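Local coordinates for probable TonB-dependent siderophore receptor PirA (Acinetobacter baumannii, PDB 5FR8), which probably binds iron-chelating siderophores at the outer membrane and passes them inward, the initial step of iron uptake, at residues Gly240-Gln245 / Val252-Ser257; Thr549-Ser554 / Asn564-Ile569; Leu579-Glu584 / Tyr602-Lys607; Val697-Leu702 / Pro721-Tyr726. One frame throughout, in Å; residues are numbered along the deposited sequence.

Interaction 1: residues Gly240-Gln245 / Val252-Ser257; sequences GRLAWQ and VLLDIS
Arg241 lays the edge of its guanidinium group beside the carboxylate of Asp255, the two side chains running together and pointing the same way. The main bond of this salt bridge joins Arg241 NE to the syn lone pair of Asp255 OD1 over 2.7 Å, with the oxygen in the guanidinium plane, while Arg241 NH2 adds a weak 3.2 Å bond to that same OD1. The carboxylate itself is turned 59° from the guanidinium. A bend at chi3 (-68°) in an otherwise extended arginine chain brings NE back across to the neighbouring strand. Arg241 NH2 also forms a salt bridge with Asp100, so the face carrying Arg241, Ala243, Leu253 and Asp255 is the one turned toward the plug, as expected inside a TonB-dependent receptor barrel. The strands are the arms of a tight antiparallel hairpin, their axes 4.7 Å apart. Backbone bonds pair Gly240 with Ile256, Leu242 with Leu254 and Trp244 with Val252. The other face is apolar, consistent with a lipid-facing surface. There Leu242 CD1 meets Leu254 CD2 at 4.0 Å, side by side, and the indole runs alongside Val252, Trp244 CE3 lying 4.0 Å from Val252 CB.

Interaction 2: residues Thr549-Ser554 / Asn564-Ile569; sequences TVDGSS and NTKWNI
Val550, Trp567 and Ile569 form the close-packed side of this hairpin, whereas Thr549, Asp551, Asn564 and Lys566 line a polar and largely exposed one. On the buried side Val550 CG1 reaches Trp567 CB at 4.0 Å, the two side chains slanting past each other. It is the branch set between backbone N and carbonyl carbon (chi1 64°) that turns toward the facing strand. Ile569 comes in at about a right angle, its CD1 4.1 Å from Val550 CB. The indole of Trp567 is flanked as well from its own strand, where Thr565 CG2 sits over one face, 3.9 Å above the plane and displaced toward the rim, while Val550 O lies at the ring edge. Gly552 brings no side chain beside the indole, and its N lies near the ring plane at the edge.

Backbone bonds pair Val550 with Trp567 and Gly552 with Thr565; on the exposed side hydroxyls add to them. Thr549 OG1 gives a 2.7 Å hydrogen bond to Trp567 O from above the carbonyl plane, and that oxygen also accepts Val550 N, so one carbonyl serves two donors of neighbouring residues. Farther along, Ser553 OG bonds to Asn564 OD1 at 2.8 Å, again well out of the amide plane. Asp551 and Lys566 are paired across the strands yet make no salt bridge: Asp551 OD1 and Lys566 NZ stay 6.9 Å apart. Within the barrel domain, the buried face is covered by helix 396-400, whose Tyr396 meets Trp567 edge-to-face, and by Leu499 of strand 498-501, the strand that begins at the disulfide-bonded Cys498.

Interaction 3: residues Leu579-Glu584 / Tyr602-Lys607; sequences LIQGFE and YMMDSK
The Phe583 ring receives Met604 at its edge: SD lies in the ring plane, 5.3 Å from the centroid, a Met-aromatic contact made at the rim. The amide of Gln581 and the carboxylate of Asp605 are the other flat pair, side by side with their planes 32° apart. Gln581 NE2 donates to Asp605 OD2 at 2.8 Å, the oxygen close to the amide plane. With CG anti to the backbone N (chi1 -164°) and the rest extended, the glutamine runs beside the aspartate and its NE2 comes level with that oxygen. Lys607 NZ forms a salt bridge with Asp605 OD1, at 3.6 Å, so each carboxylate oxygen has its own partner.

The same residues form a classic beta bulge. Met604 and Asp605 both face Gln581, and Gln581 O, the backbone carbonyl, accepts Met604 N at 2.9 Å and Asp605 N at 3.1 Å from one side of its plane. The extra residue turns Met604 toward the facing strand and shifts the register by one. Strand 525-541 flanks 579-584, its Trp531 bonding Gln581 OE1 and meeting Phe583 edge-to-face, while on the inner face Glu584 forms salt bridges with Arg88 and Arg139 of the plug.

Interaction 4: residues Val697-Leu702 / Pro721-Tyr726; sequences VGVSNL and PGRAYY
Ring contacts come first: Tyr726 lays one face of its ring over Gly698, CA standing 4.2 Å from the centroid and 19° off the normal, a CH-pi contact with Gly698 O also over that face toward the rim. The ring stands between backbone N and carbonyl carbon (chi1 67°), and this folds it across the facing glycine, which has no side chain of its own. The pairing resembles the tyrosine-glycine mortise-tenon joint described in outer-membrane barrels. On the other face of the sheet Val699 and Tyr725 lie side by side, Val699 CG2 meeting Tyr725 CD1 obliquely at 3.4 Å.

Backbone hydrogen bonds pair Gly698 with Tyr726 and Ser700 with Ala724, binding the final barrel strand, in the predicted TonB C-terminal box, to its antiparallel neighbour.

Polar side chains take over where the strands end. Asn701 ND2 donates to Pro721 O at 2.9 Å and also reaches Lys705 O. Arg723 is bent at chi3 (-83°) and grips Leu702 O side-on, NE at 3.0 Å and NH2 at 3.3 Å, both from the same face of the carbonyl plane. Its NH1 forms a salt bridge with Glu178, whose OE2 also accepts the Tyr725 hydroxyl. One cation thus joins the end of 697-702 to Glu178, whose carboxylate balances its charge; two bonds to one oxygen, with the salt bridge on NH1, probably limit its rotation.

In the fold
All four contacts belong to the barrel of one receptor chain. Interaction 1 and interaction 3 lie on opposite sides of the chain's centre, with centres about 42 Å apart, and both turn charged residues toward the plug; interaction 4 touches it through Tyr726. Interaction 2 stands farthest out, about 37 Å between its centre and that of the chain, although it shares strand 564-591 with interaction 3, their nearest atoms about 24 Å apart. Interactions 3 and 4 are the closest pair, about 31 Å centre to centre. The side chain of Phe583 lies about 9 Å from a bound C8E detergent, and that of Leu702 about 8 Å from a C8E.

Interaction 1: residues Gly240-Gln245 / Val252-Ser257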
# COMPACT_ATOMS: atom_id res chain seq x y z
N GLY A 240 -3.34 8.52 20.84
CA GLY A 240 -2.91 8.49 22.24
C GLY A 240 -2.45 7.13 22.68
O GLY A 240 -3.01 6.13 22.29
N ARG A 241 -1.40 7.11 23.49
CA ARG A 241 -0.88 5.89 24.08
C ARG A 241 -0.72 6.04 25.57
O ARG A 241 -0.20 7.06 26.03
CB ARG A 241 0.48 5.60 23.52
CG ARG A 241 1.16 4.45 24.22
CD ARG A 241 2.37 4.00 23.41
NE ARG A 241 1.98 3.40 22.14
CZ ARG A 241 2.80 3.21 21.12
NH1 ARG A 241 4.09 3.54 21.21
NH2 ARG A 241 2.32 2.66 20.01
N LEU A 242 -1.15 5.03 26.32
CA LEU A 242 -0.83 4.95 27.75
C LEU A 242 -0.02 3.70 27.99
O LEU A 242 -0.41 2.64 27.53
CB LEU A 242 -2.08 4.84 28.61
CG LEU A 242 -3.02 6.04 28.65
CD1 LEU A 242 -4.21 5.70 29.55
CD2 LEU A 242 -2.31 7.31 29.10
N ALA A 243 1.08 3.83 28.72
CA ALA A 243 1.95 2.72 29.02
C ALA A 243 1.96 2.54 30.50
O ALA A 243 2.16 3.50 31.25
CB ALA A 243 3.34 3.01 28.53
N TRP A 244 1.73 1.30 30.93
CA TRP A 244 1.55 1.00 32.35
C TRP A 244 2.43 -0.18 32.70
O TRP A 244 2.31 -1.24 32.10
CB TRP A 244 0.08 0.65 32.62
CG TRP A 244 -0.29 0.28 34.06
CD1 TRP A 244 0.35 0.68 35.21
CD2 TRP A 244 -1.39 -0.53 34.49
NE1 TRP A 244 -0.28 0.15 36.31
CE2 TRP A 244 -1.35 -0.60 35.90
CE3 TRP A 244 -2.40 -1.22 33.81
CZ2 TRP A 244 -2.26 -1.32 36.63
CZ3 TRP A 244 -3.29 -1.93 34.54
CH2 TRP A 244 -3.22 -1.98 35.94
N GLN A 245 3.31 0.01 33.67
CA GLN A 245 4.12 -1.09 34.21
C GLN A 245 3.42 -1.67 35.46
O GLN A 245 3.56 -1.14 36.56
CB GLN A 245 5.51 -0.58 34.55
CG GLN A 245 6.48 -1.65 35.07
CD GLN A 245 7.23 -2.37 33.96
OE1 GLN A 245 7.71 -1.75 33.01
NE2 GLN A 245 7.34 -3.69 34.09
N VAL A 252 1.29 -3.09 30.19
CA VAL A 252 0.04 -2.96 29.47
C VAL A 252 0.06 -1.66 28.66
O VAL A 252 0.35 -0.59 29.20
CB VAL A 252 -1.14 -2.97 30.43
CG1 VAL A 252 -2.42 -2.72 29.68
CG2 VAL A 252 -1.22 -4.30 31.17
N LEU A 253 -0.22 -1.77 27.36
CA LEU A 253 -0.29 -0.63 26.45
C LEU A 253 -1.70 -0.40 25.97
O LEU A 253 -2.43 -1.32 25.60
CB LEU A 253 0.56 -0.86 25.24
CG LEU A 253 2.04 -0.60 25.44
CD1 LEU A 253 2.71 -1.73 26.21
CD2 LEU A 253 2.70 -0.43 24.07
N LEU A 254 -2.09 0.86 25.93
CA LEU A 254 -3.35 1.23 25.36
C LEU A 254 -3.05 2.14 24.20
O LEU A 254 -2.33 3.12 24.37
CB LEU A 254 -4.17 1.99 26.40
CG LEU A 254 -5.53 2.45 25.90
CD1 LEU A 254 -6.44 1.24 25.71
CD2 LEU A 254 -6.15 3.46 26.86
N ASP A 255 -3.57 1.83 23.01
CA ASP A 255 -3.49 2.75 21.87
C ASP A 255 -4.88 3.10 21.40
O ASP A 255 -5.64 2.22 21.00
CB ASP A 255 -2.72 2.14 20.70
CG ASP A 255 -1.22 1.93 20.98
OD1 ASP A 255 -0.52 2.88 21.38
OD2 ASP A 255 -0.76 0.80 20.79
N ILE A 256 -5.21 4.38 21.48
CA ILE A 256 -6.47 4.89 20.93
C ILE A 256 -6.15 5.98 19.94
O ILE A 256 -5.54 6.99 20.33
CB ILE A 256 -7.32 5.57 21.99
CG1 ILE A 256 -7.70 4.58 23.07
CG2 ILE A 256 -8.55 6.16 21.34
CD1 ILE A 256 -8.51 5.20 24.18
N SER A 257 -6.57 5.81 18.69
CA SER A 257 -6.36 6.84 17.69
C SER A 257 -7.58 7.01 16.81
O SER A 257 -8.27 6.03 16.52
CB SER A 257 -5.16 6.52 16.81
OG SER A 257 -5.55 5.63 15.79

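Interaction 2: residues Thr549-Ser554 / Asn564-Ile569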
# COMPACT_ATOMS: atom_id res chain seq x y z
N THR A 549 -25.01 -19.21 -18.11
CA THR A 549 -25.72 -18.06 -18.66
C THR A 549 -27.02 -17.78 -17.90
O THR A 549 -27.54 -18.67 -17.23
CB THR A 549 -25.99 -18.32 -20.14
OG1 THR A 549 -26.59 -17.15 -20.71
CG2 THR A 549 -26.91 -19.51 -20.33
N VAL A 550 -27.52 -16.54 -17.98
CA VAL A 550 -28.78 -16.16 -17.31
C VAL A 550 -29.57 -15.12 -18.10
O VAL A 550 -28.97 -14.25 -18.73
CB VAL A 550 -28.54 -15.57 -15.89
CG1 VAL A 550 -27.77 -14.26 -15.96
CG2 VAL A 550 -29.87 -15.35 -15.17
N ASP A 551 -30.90 -15.21 -18.04
CA ASP A 551 -31.79 -14.26 -18.73
C ASP A 551 -32.33 -13.20 -17.80
O ASP A 551 -33.05 -13.49 -16.85
CB ASP A 551 -32.97 -14.98 -19.37
CG ASP A 551 -32.64 -15.53 -20.73
OD1 ASP A 551 -31.96 -14.81 -21.52
OD2 ASP A 551 -33.05 -16.68 -21.01
N GLY A 552 -32.00 -11.95 -18.11
CA GLY A 552 -32.28 -10.83 -17.22
C GLY A 552 -33.25 -9.84 -17.82
O GLY A 552 -33.04 -9.27 -18.89
N SER A 553 -34.34 -9.63 -17.11
CA SER A 553 -35.34 -8.69 -17.57
C SER A 553 -34.95 -7.29 -17.14
O SER A 553 -34.45 -7.07 -16.04
CB SER A 553 -36.70 -9.08 -17.02
OG SER A 553 -36.95 -10.44 -17.32
N SER A 554 -35.17 -6.34 -18.05
CA SER A 554 -34.93 -4.93 -17.81
C SER A 554 -36.18 -4.11 -18.22
O SER A 554 -36.41 -3.83 -19.41
CB SER A 554 -33.71 -4.50 -18.62
OG SER A 554 -33.23 -3.26 -18.16
N ASN A 564 -35.59 -8.96 -22.30
CA ASN A 564 -34.74 -9.97 -21.70
C ASN A 564 -33.43 -10.06 -22.43
O ASN A 564 -33.39 -9.94 -23.64
CB ASN A 564 -35.45 -11.31 -21.68
CG ASN A 564 -36.69 -11.27 -20.82
OD1 ASN A 564 -36.92 -10.32 -20.07
ND2 ASN A 564 -37.50 -12.32 -20.91
N THR A 565 -32.37 -10.27 -21.68
CA THR A 565 -31.04 -10.25 -22.23
C THR A 565 -30.29 -11.47 -21.75
O THR A 565 -30.22 -11.73 -20.56
CB THR A 565 -30.33 -8.96 -21.81
OG1 THR A 565 -31.19 -7.84 -22.06
CG2 THR A 565 -29.04 -8.79 -22.59
N LYS A 566 -29.75 -12.23 -22.68
CA LYS A 566 -28.94 -13.36 -22.35
C LYS A 566 -27.58 -12.82 -21.93
O LYS A 566 -26.92 -12.13 -22.69
CB LYS A 566 -28.82 -14.27 -23.56
CG LYS A 566 -28.60 -15.72 -23.21
CD LYS A 566 -28.78 -16.54 -24.47
CE LYS A 566 -28.39 -18.00 -24.25
NZ LYS A 566 -27.63 -18.55 -25.41
N TRP A 567 -27.19 -13.09 -20.69
CA TRP A 567 -25.90 -12.65 -20.19
C TRP A 567 -24.94 -13.84 -20.09
O TRP A 567 -25.34 -14.94 -19.70
CB TRP A 567 -26.04 -11.99 -18.81
CG TRP A 567 -26.72 -10.65 -18.82
CD1 TRP A 567 -28.03 -10.41 -18.62
CD2 TRP A 567 -26.11 -9.37 -19.04
NE1 TRP A 567 -28.29 -9.07 -18.71
CE2 TRP A 567 -27.12 -8.41 -18.97
CE3 TRP A 567 -24.81 -8.94 -19.29
CZ2 TRP A 567 -26.88 -7.05 -19.14
CZ3 TRP A 567 -24.57 -7.58 -19.45
CH2 TRP A 567 -25.59 -6.66 -19.38
N ASN A 568 -23.68 -13.59 -20.42
CA ASN A 568 -22.61 -14.54 -20.15
C ASN A 568 -22.11 -14.29 -18.74
O ASN A 568 -21.88 -13.13 -18.34
CB ASN A 568 -21.48 -14.37 -21.17
CG ASN A 568 -21.93 -14.67 -22.58
OD1 ASN A 568 -22.35 -15.78 -22.87
ND2 ASN A 568 -21.91 -13.68 -23.45
N ILE A 569 -21.97 -15.35 -17.96
CA ILE A 569 -21.57 -15.20 -16.58
C ILE A 569 -20.10 -15.57 -16.41
O ILE A 569 -19.71 -16.73 -16.55
CB ILE A 569 -22.39 -16.11 -15.65
CG1 ILE A 569 -23.88 -15.85 -15.80
CG2 ILE A 569 -21.95 -15.92 -14.22
CD1 ILE A 569 -24.73 -16.94 -15.17

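Interaction 3: residues Leu579-Glu584 / Tyr602-Lys607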
# COMPACT_ATOMS: atom_id res chain seq x y z
N LEU A 579 5.28 -14.13 -12.92
CA LEU A 579 6.70 -14.22 -12.59
C LEU A 579 7.30 -12.85 -12.31
O LEU A 579 7.29 -11.98 -13.14
CB LEU A 579 7.51 -14.86 -13.73
CG LEU A 579 9.03 -14.73 -13.50
CD1 LEU A 579 9.47 -15.51 -12.27
CD2 LEU A 579 9.85 -15.18 -14.70
N ILE A 580 7.87 -12.70 -11.13
CA ILE A 580 8.65 -11.52 -10.81
C ILE A 580 10.11 -11.90 -10.55
O ILE A 580 10.39 -12.94 -9.91
CB ILE A 580 8.05 -10.81 -9.59
CG1 ILE A 580 6.75 -10.09 -10.00
CG2 ILE A 580 9.05 -9.85 -8.97
CD1 ILE A 580 6.93 -8.88 -10.89
N GLN A 581 11.02 -11.06 -11.04
CA GLN A 581 12.45 -11.32 -10.83
C GLN A 581 13.28 -10.07 -11.03
O GLN A 581 12.91 -9.21 -11.83
CB GLN A 581 12.95 -12.41 -11.79
CG GLN A 581 14.29 -13.03 -11.39
CD GLN A 581 14.72 -14.15 -12.31
OE1 GLN A 581 15.60 -14.96 -11.96
NE2 GLN A 581 14.10 -14.23 -13.49
N GLY A 582 14.40 -9.98 -10.32
CA GLY A 582 15.25 -8.80 -10.43
C GLY A 582 16.42 -8.81 -9.48
O GLY A 582 16.68 -9.79 -8.78
N PHE A 583 17.11 -7.67 -9.43
CA PHE A 583 18.26 -7.49 -8.53
C PHE A 583 18.10 -6.20 -7.71
O PHE A 583 17.60 -5.20 -8.20
CB PHE A 583 19.52 -7.42 -9.34
CG PHE A 583 20.00 -8.75 -9.82
CD1 PHE A 583 19.47 -9.33 -10.97
CD2 PHE A 583 20.99 -9.43 -9.13
CE1 PHE A 583 19.92 -10.56 -11.42
CE2 PHE A 583 21.45 -10.66 -9.58
CZ PHE A 583 20.91 -11.22 -10.72
N GLU A 584 18.50 -6.26 -6.46
CA GLU A 584 18.58 -5.08 -5.62
C GLU A 584 20.04 -4.99 -5.25
O GLU A 584 20.70 -6.01 -4.98
CB GLU A 584 17.76 -5.26 -4.33
CG GLU A 584 16.23 -5.21 -4.43
CD GLU A 584 15.55 -5.43 -3.08
OE1 GLU A 584 16.25 -5.70 -2.07
OE2 GLU A 584 14.29 -5.34 -3.03
N TYR A 602 16.98 -3.49 -10.34
CA TYR A 602 16.78 -3.78 -11.76
C TYR A 602 15.76 -4.86 -11.87
O TYR A 602 15.81 -5.85 -11.13
CB TYR A 602 18.05 -4.25 -12.43
CG TYR A 602 17.85 -4.63 -13.89
CD1 TYR A 602 17.74 -3.64 -14.86
CD2 TYR A 602 17.79 -5.96 -14.30
CE1 TYR A 602 17.57 -3.97 -16.20
CE2 TYR A 602 17.62 -6.29 -15.64
CZ TYR A 602 17.51 -5.29 -16.58
OH TYR A 602 17.33 -5.60 -17.91
N MET A 603 14.82 -4.69 -12.79
CA MET A 603 13.61 -5.48 -12.82
C MET A 603 13.63 -6.29 -14.10
O MET A 603 13.38 -5.76 -15.20
CB MET A 603 12.41 -4.54 -12.77
CG MET A 603 11.12 -5.13 -12.23
SD MET A 603 11.11 -5.60 -10.49
CE MET A 603 11.22 -4.02 -9.66
N MET A 604 13.99 -7.57 -13.97
CA MET A 604 14.22 -8.46 -15.10
C MET A 604 12.91 -9.01 -15.60
O MET A 604 12.79 -9.30 -16.76
CB MET A 604 15.07 -9.67 -14.70
CG MET A 604 16.56 -9.50 -14.84
SD MET A 604 17.52 -11.02 -14.54
CE MET A 604 17.12 -11.37 -12.84
N ASP A 605 11.94 -9.19 -14.73
CA ASP A 605 10.71 -9.85 -15.13
C ASP A 605 9.52 -9.40 -14.31
O ASP A 605 9.57 -9.37 -13.06
CB ASP A 605 10.81 -11.36 -14.98
CG ASP A 605 11.82 -11.98 -15.92
OD1 ASP A 605 11.71 -11.74 -17.15
OD2 ASP A 605 12.70 -12.72 -15.41
N SER A 606 8.46 -9.05 -15.02
CA SER A 606 7.16 -8.84 -14.43
C SER A 606 6.16 -9.25 -15.47
O SER A 606 5.80 -8.46 -16.33
CB SER A 606 6.93 -7.36 -14.07
OG SER A 606 5.71 -7.19 -13.33
N LYS A 607 5.68 -10.48 -15.40
CA LYS A 607 4.74 -10.89 -16.41
C LYS A 607 3.84 -11.99 -15.89
O LYS A 607 4.29 -12.89 -15.22
CB LYS A 607 5.51 -11.33 -17.66
CG LYS A 607 6.43 -12.50 -17.41
CD LYS A 607 7.43 -12.68 -18.53
CE LYS A 607 8.38 -13.83 -18.20
NZ LYS A 607 9.55 -13.83 -19.13

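Interaction 4: residues Val697-Leu702 / Pro721-Tyr726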
# COMPACT_ATOMS: atom_id res chain seq x y z
N VAL A 697 15.32 24.45 4.83
CA VAL A 697 14.78 24.99 3.60
C VAL A 697 15.40 24.24 2.44
O VAL A 697 16.59 23.88 2.49
CB VAL A 697 15.05 26.51 3.48
CG1 VAL A 697 14.36 27.10 2.26
CG2 VAL A 697 14.56 27.24 4.73
N GLY A 698 14.61 23.99 1.40
CA GLY A 698 15.09 23.25 0.25
C GLY A 698 14.20 23.35 -0.98
O GLY A 698 13.15 24.00 -0.96
N VAL A 699 14.65 22.73 -2.06
CA VAL A 699 13.87 22.66 -3.28
C VAL A 699 13.92 21.23 -3.84
O VAL A 699 14.91 20.51 -3.67
CB VAL A 699 14.36 23.70 -4.31
CG1 VAL A 699 15.79 23.39 -4.76
CG2 VAL A 699 13.41 23.79 -5.49
N SER A 700 12.83 20.83 -4.51
CA SER A 700 12.67 19.47 -5.03
C SER A 700 12.28 19.52 -6.52
O SER A 700 11.49 20.38 -6.94
CB SER A 700 11.54 18.80 -4.29
OG SER A 700 10.32 19.19 -4.88
N ASN A 701 12.82 18.57 -7.29
CA ASN A 701 12.84 18.59 -8.75
C ASN A 701 13.55 19.86 -9.21
O ASN A 701 13.06 20.64 -10.03
CB ASN A 701 11.44 18.47 -9.35
CG ASN A 701 11.46 18.01 -10.81
OD1 ASN A 701 12.41 18.25 -11.56
ND2 ASN A 701 10.39 17.35 -11.22
N LEU A 702 14.75 20.03 -8.66
CA LEU A 702 15.64 21.15 -8.98
C LEU A 702 15.72 21.48 -10.46
O LEU A 702 15.80 22.66 -10.81
CB LEU A 702 17.04 20.85 -8.44
CG LEU A 702 18.07 21.97 -8.43
CD1 LEU A 702 17.45 23.34 -8.18
CD2 LEU A 702 19.09 21.65 -7.37
N PRO A 721 5.44 15.89 -10.30
CA PRO A 721 5.32 17.33 -10.03
C PRO A 721 6.57 18.07 -10.38
O PRO A 721 7.66 17.54 -10.21
CB PRO A 721 5.06 17.40 -8.52
CG PRO A 721 5.49 16.07 -7.97
CD PRO A 721 5.36 15.07 -9.09
N GLY A 722 6.40 19.29 -10.86
CA GLY A 722 7.51 20.13 -11.20
C GLY A 722 8.28 20.66 -10.02
O GLY A 722 8.22 20.11 -8.94
N ARG A 723 9.00 21.75 -10.23
CA ARG A 723 9.88 22.32 -9.22
C ARG A 723 9.05 22.91 -8.07
O ARG A 723 8.02 23.56 -8.29
CB ARG A 723 10.81 23.39 -9.83
CG ARG A 723 12.02 23.73 -8.96
CD ARG A 723 12.72 25.00 -9.40
NE ARG A 723 13.66 24.79 -10.51
CZ ARG A 723 13.48 25.22 -11.76
NH1 ARG A 723 12.39 25.89 -12.12
NH2 ARG A 723 14.42 24.97 -12.66
N ALA A 724 9.49 22.65 -6.84
CA ALA A 724 8.77 23.09 -5.65
C ALA A 724 9.75 23.47 -4.55
O ALA A 724 10.68 22.73 -4.26
CB ALA A 724 7.83 21.99 -5.16
N TYR A 725 9.53 24.64 -3.97
CA TYR A 725 10.33 25.10 -2.85
C TYR A 725 9.57 24.80 -1.58
O TYR A 725 8.39 25.14 -1.46
CB TYR A 725 10.63 26.59 -2.96
CG TYR A 725 11.10 27.04 -4.33
CD1 TYR A 725 12.43 26.98 -4.70
CD2 TYR A 725 10.19 27.54 -5.26
CE1 TYR A 725 12.85 27.39 -5.95
CE2 TYR A 725 10.59 27.96 -6.51
CZ TYR A 725 11.92 27.89 -6.85
OH TYR A 725 12.30 28.30 -8.10
N TYR A 726 10.25 24.17 -0.64
CA TYR A 726 9.62 23.75 0.59
C TYR A 726 10.49 24.13 1.80
O TYR A 726 11.68 24.43 1.65
CB TYR A 726 9.37 22.25 0.51
CG TYR A 726 10.62 21.41 0.50
CD1 TYR A 726 11.19 20.98 1.70
CD2 TYR A 726 11.23 21.05 -0.68
CE1 TYR A 726 12.33 20.20 1.71
CE2 TYR A 726 12.39 20.28 -0.68
CZ TYR A 726 12.93 19.85 0.52
OH TYR A 726 14.06 19.07 0.55